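Local coordinates for malonyl CoA reductase (malonate semialdehyde-forming) (Sulfolobus tokodaii, PDB 2EP5), which probably reduces malonyl-CoA to malonate semialdehyde with NADPH, as a member of the aspartate-semialdehyde dehydrogenase family, at residues Ile166-Lys171 and Ile250-Ile256. Numbering follows the deposited sequence.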
ATOM      1  N   ILE A 166     -37.289  -3.277  12.512  1.00 33.88           N
ATOM      2  CA  ILE A 166     -37.202  -2.165  11.571  1.00 33.27           C
ATOM      3  C   ILE A 166     -36.756  -2.707  10.218  1.00 32.13           C
ATOM      4  O   ILE A 166     -37.356  -2.398   9.182  1.00 30.48           O
ATOM      5  CB  ILE A 166     -36.179  -1.118  12.038  1.00 35.79           C
ATOM      6  CG1 ILE A 166     -36.575  -0.585  13.414  1.00 37.90           C
ATOM      7  CG2 ILE A 166     -36.104   0.018  11.034  1.00 34.74           C
ATOM      8  CD1 ILE A 166     -35.555   0.366  14.017  1.00 40.51           C
ATOM      9  N   ALA A 167     -35.706  -3.526  10.247  1.00 30.02           N
ATOM     10  CA  ALA A 167     -35.140  -4.130   9.042  1.00 29.67           C
ATOM     11  C   ALA A 167     -36.150  -4.987   8.283  1.00 29.27           C
ATOM     12  O   ALA A 167     -36.123  -5.052   7.054  1.00 28.74           O
ATOM     13  CB  ALA A 167     -33.911  -4.973   9.407  1.00 26.16           C
ATOM     14  N   THR A 168     -37.034  -5.650   9.016  1.00 30.51           N
ATOM     15  CA  THR A 168     -38.044  -6.501   8.395  1.00 32.76           C
ATOM     16  C   THR A 168     -39.035  -5.693   7.557  1.00 32.87           C
ATOM     17  O   THR A 168     -39.527  -6.170   6.533  1.00 33.59           O
ATOM     18  CB  THR A 168     -38.824  -7.305   9.458  1.00 32.77           C
ATOM     19  OG1 THR A 168     -37.972  -8.325  10.003  1.00 33.50           O
ATOM     20  CG2 THR A 168     -40.054  -7.945   8.845  1.00 33.09           C
ATOM     21  N   LYS A 169     -39.323  -4.473   7.995  1.00 32.70           N
ATOM     22  CA  LYS A 169     -40.254  -3.607   7.279  1.00 34.44           C
ATOM     23  C   LYS A 169     -39.484  -2.526   6.527  1.00 34.03           C
ATOM     24  O   LYS A 169     -39.645  -1.333   6.804  1.00 35.28           O
ATOM     25  CB  LYS A 169     -41.218  -2.929   8.254  1.00 35.87           C
ATOM     26  CG  LYS A 169     -41.997  -3.848   9.171  1.00 37.41           C
ATOM     27  CD  LYS A 169     -42.797  -2.989  10.143  1.00 42.89           C
ATOM     28  CE  LYS A 169     -43.431  -3.781  11.274  1.00 43.49           C
ATOM     29  NZ  LYS A 169     -43.952  -2.848  12.321  1.00 45.37           N
ATOM     30  N   SER A 170     -38.648  -2.934   5.580  1.00 30.98           N
ATOM     31  CA  SER A 170     -37.867  -1.969   4.822  1.00 29.25           C
ATOM     32  C   SER A 170     -37.135  -2.627   3.671  1.00 26.93           C
ATOM     33  O   SER A 170     -37.225  -3.840   3.465  1.00 26.41           O
ATOM     34  CB  SER A 170     -36.818  -1.323   5.721  1.00 30.18           C
ATOM     35  OG  SER A 170     -35.749  -2.232   5.944  1.00 33.14           O
ATOM     36  N   LYS A 171     -36.420  -1.800   2.920  1.00 23.10           N
ATOM     37  CA  LYS A 171     -35.594  -2.268   1.818  1.00 22.54           C
ATOM     38  C   LYS A 171     -34.185  -2.032   2.361  1.00 22.16           C
ATOM     39  O   LYS A 171     -33.797  -0.896   2.670  1.00 22.14           O
ATOM     40  CB  LYS A 171     -35.844  -1.448   0.548  1.00 21.63           C
ATOM     41  CG  LYS A 171     -34.902  -1.767  -0.615  1.00 24.16           C
ATOM     42  CD  LYS A 171     -35.009  -3.221  -1.083  1.00 25.08           C
ATOM     43  CE  LYS A 171     -33.865  -3.587  -2.033  1.00 23.86           C
ATOM     44  NZ  LYS A 171     -33.930  -5.001  -2.510  1.00 20.39           N
ATOM     45  N   ILE A 250     -31.064   1.052   6.094  1.00 22.74           N
ATOM     46  CA  ILE A 250     -32.386   0.473   6.227  1.00 25.53           C
ATOM     47  C   ILE A 250     -33.390   1.512   5.720  1.00 26.44           C
ATOM     48  O   ILE A 250     -33.786   2.422   6.455  1.00 26.35           O
ATOM     49  CB  ILE A 250     -32.671   0.100   7.694  1.00 24.99           C
ATOM     50  CG1 ILE A 250     -31.641  -0.940   8.158  1.00 25.27           C
ATOM     51  CG2 ILE A 250     -34.080  -0.453   7.834  1.00 23.20           C
ATOM     52  CD1 ILE A 250     -31.848  -1.446   9.580  1.00 22.85           C
ATOM     53  N   VAL A 251     -33.770   1.376   4.448  1.00 26.82           N
ATOM     54  CA  VAL A 251     -34.715   2.298   3.801  1.00 25.93           C
ATOM     55  C   VAL A 251     -36.140   1.987   4.235  1.00 26.06           C
ATOM     56  O   VAL A 251     -36.733   1.010   3.791  1.00 25.04           O
ATOM     57  CB  VAL A 251     -34.632   2.194   2.255  1.00 25.18           C
ATOM     58  CG1 VAL A 251     -35.455   3.307   1.606  1.00 21.88           C
ATOM     59  CG2 VAL A 251     -33.166   2.265   1.811  1.00 23.31           C
ATOM     60  N   THR A 252     -36.690   2.839   5.091  1.00 28.27           N
ATOM     61  CA  THR A 252     -38.036   2.635   5.607  1.00 30.40           C
ATOM     62  C   THR A 252     -38.634   3.919   6.170  1.00 31.17           C
ATOM     63  O   THR A 252     -37.906   4.835   6.540  1.00 30.90           O
ATOM     64  CB  THR A 252     -38.017   1.576   6.731  1.00 30.88           C
ATOM     65  OG1 THR A 252     -39.316   1.476   7.322  1.00 32.68           O
ATOM     66  CG2 THR A 252     -36.992   1.955   7.805  1.00 28.28           C
ATOM     67  N   ASN A 253     -39.959   3.982   6.236  1.00 32.19           N
ATOM     68  CA  ASN A 253     -40.633   5.157   6.774  1.00 32.42           C
ATOM     69  C   ASN A 253     -41.103   4.907   8.206  1.00 32.56           C
ATOM     70  O   ASN A 253     -41.804   5.727   8.794  1.00 31.65           O
ATOM     71  CB  ASN A 253     -41.812   5.550   5.883  1.00 33.65           C
ATOM     72  CG  ASN A 253     -41.374   6.283   4.621  1.00 35.22           C
ATOM     73  OD1 ASN A 253     -41.708   5.880   3.503  1.00 33.80           O
ATOM     74  ND2 ASN A 253     -40.629   7.371   4.799  1.00 35.52           N
ATOM     75  N   GLU A 254     -40.716   3.767   8.765  1.00 34.12           N
ATOM     76  CA  GLU A 254     -41.081   3.442  10.142  1.00 35.76           C
ATOM     77  C   GLU A 254     -40.459   4.502  11.041  1.00 35.02           C
ATOM     78  O   GLU A 254     -39.383   5.016  10.743  1.00 35.76           O
ATOM     79  CB  GLU A 254     -40.537   2.063  10.538  1.00 36.99           C
ATOM     80  CG  GLU A 254     -41.175   0.887   9.813  1.00 39.93           C
ATOM     81  CD  GLU A 254     -42.662   0.772  10.098  1.00 41.21           C
ATOM     82  OE1 GLU A 254     -43.036   0.829  11.289  1.00 41.02           O
ATOM     83  OE2 GLU A 254     -43.454   0.624   9.137  1.00 42.29           O
ATOM     84  N   ARG A 255     -41.135   4.841  12.132  1.00 35.16           N
ATOM     85  CA  ARG A 255     -40.598   5.833  13.054  1.00 34.71           C
ATOM     86  C   ARG A 255     -39.301   5.259  13.612  1.00 35.74           C
ATOM     87  O   ARG A 255     -39.146   4.039  13.715  1.00 34.68           O
ATOM     88  CB  ARG A 255     -41.588   6.106  14.190  1.00 33.36           C
ATOM     89  CG  ARG A 255     -42.989   6.476  13.716  1.00 33.92           C
ATOM     90  CD  ARG A 255     -43.902   6.821  14.879  1.00 35.14           C
ATOM     91  NE  ARG A 255     -43.793   5.866  15.980  1.00 38.06           N
ATOM     92  CZ  ARG A 255     -44.046   4.565  15.876  1.00 38.10           C
ATOM     93  NH1 ARG A 255     -44.427   4.055  14.715  1.00 41.69           N
ATOM     94  NH2 ARG A 255     -43.916   3.773  16.931  1.00 37.52           N
ATOM     95  N   ILE A 256     -38.368   6.135  13.965  1.00 36.36           N
ATOM     96  CA  ILE A 256     -37.093   5.682  14.490  1.00 36.47           C
ATOM     97  C   ILE A 256     -36.518   6.614  15.546  1.00 36.70           C
ATOM     98  O   ILE A 256     -36.293   7.794  15.290  1.00 35.66           O
ATOM     99  CB  ILE A 256     -36.068   5.523  13.343  1.00 37.03           C
ATOM    100  CG1 ILE A 256     -36.495   4.375  12.424  1.00 35.41           C
ATOM    101  CG2 ILE A 256     -34.684   5.274  13.911  1.00 36.74           C
ATOM    102  CD1 ILE A 256     -35.718   4.283  11.128  1.00 33.70           C
TER
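I166 and I250, the two residues that bury most surface here, meet through their CG2 methyls, I166 CG2 lying 3.8 Å from I250 CG2 while the side chains cross at about a right angle. With CG1 of I166 beside the backbone N (chi1 -59°), its CG2 methyl falls anti to that N and meets both I250 and T252 CG2. I250 also reaches helix 164-168, its CD1 packing on A167 CB at 4.1 Å. S170, whose OG bonds back to A167 O, sets its CB against T252 CB.

E254, the third large contributor, bends at chi2 and lays its carboxylate across the extended chain of K169, K169 CD to E254 CD 3.8 Å. Their salt bridge is long, K169 NZ to E254 OE1 3.9 Å; the stronger partner of K169 NZ is E165. T252 OG1 ties the 252-254 turn to K169: it donates to K169 O (2.9 Å), nearly in line with the carbonyl bond, and accepts from E254 N (3.0 Å), an ST turn. A valine in its place would probably leave K169 O and E254 N without this shared partner and free the turn to shift.

Two backbone bonds, K171 N to V251 O (3.0 Å, 169° at the hydrogen) and V251 N to K171 O (2.9 Å), define an antiparallel hydrogen-bonded pair. It joins the start of strand 171-178, just after helix 164-168, to the end of strand 244-251 in the mixed sheet of the dimerisation domain. I261 of helix 258-266 packs on I166 and I256, while K171 packs on V251 of the second subunit, and V251 on K171 of that subunit.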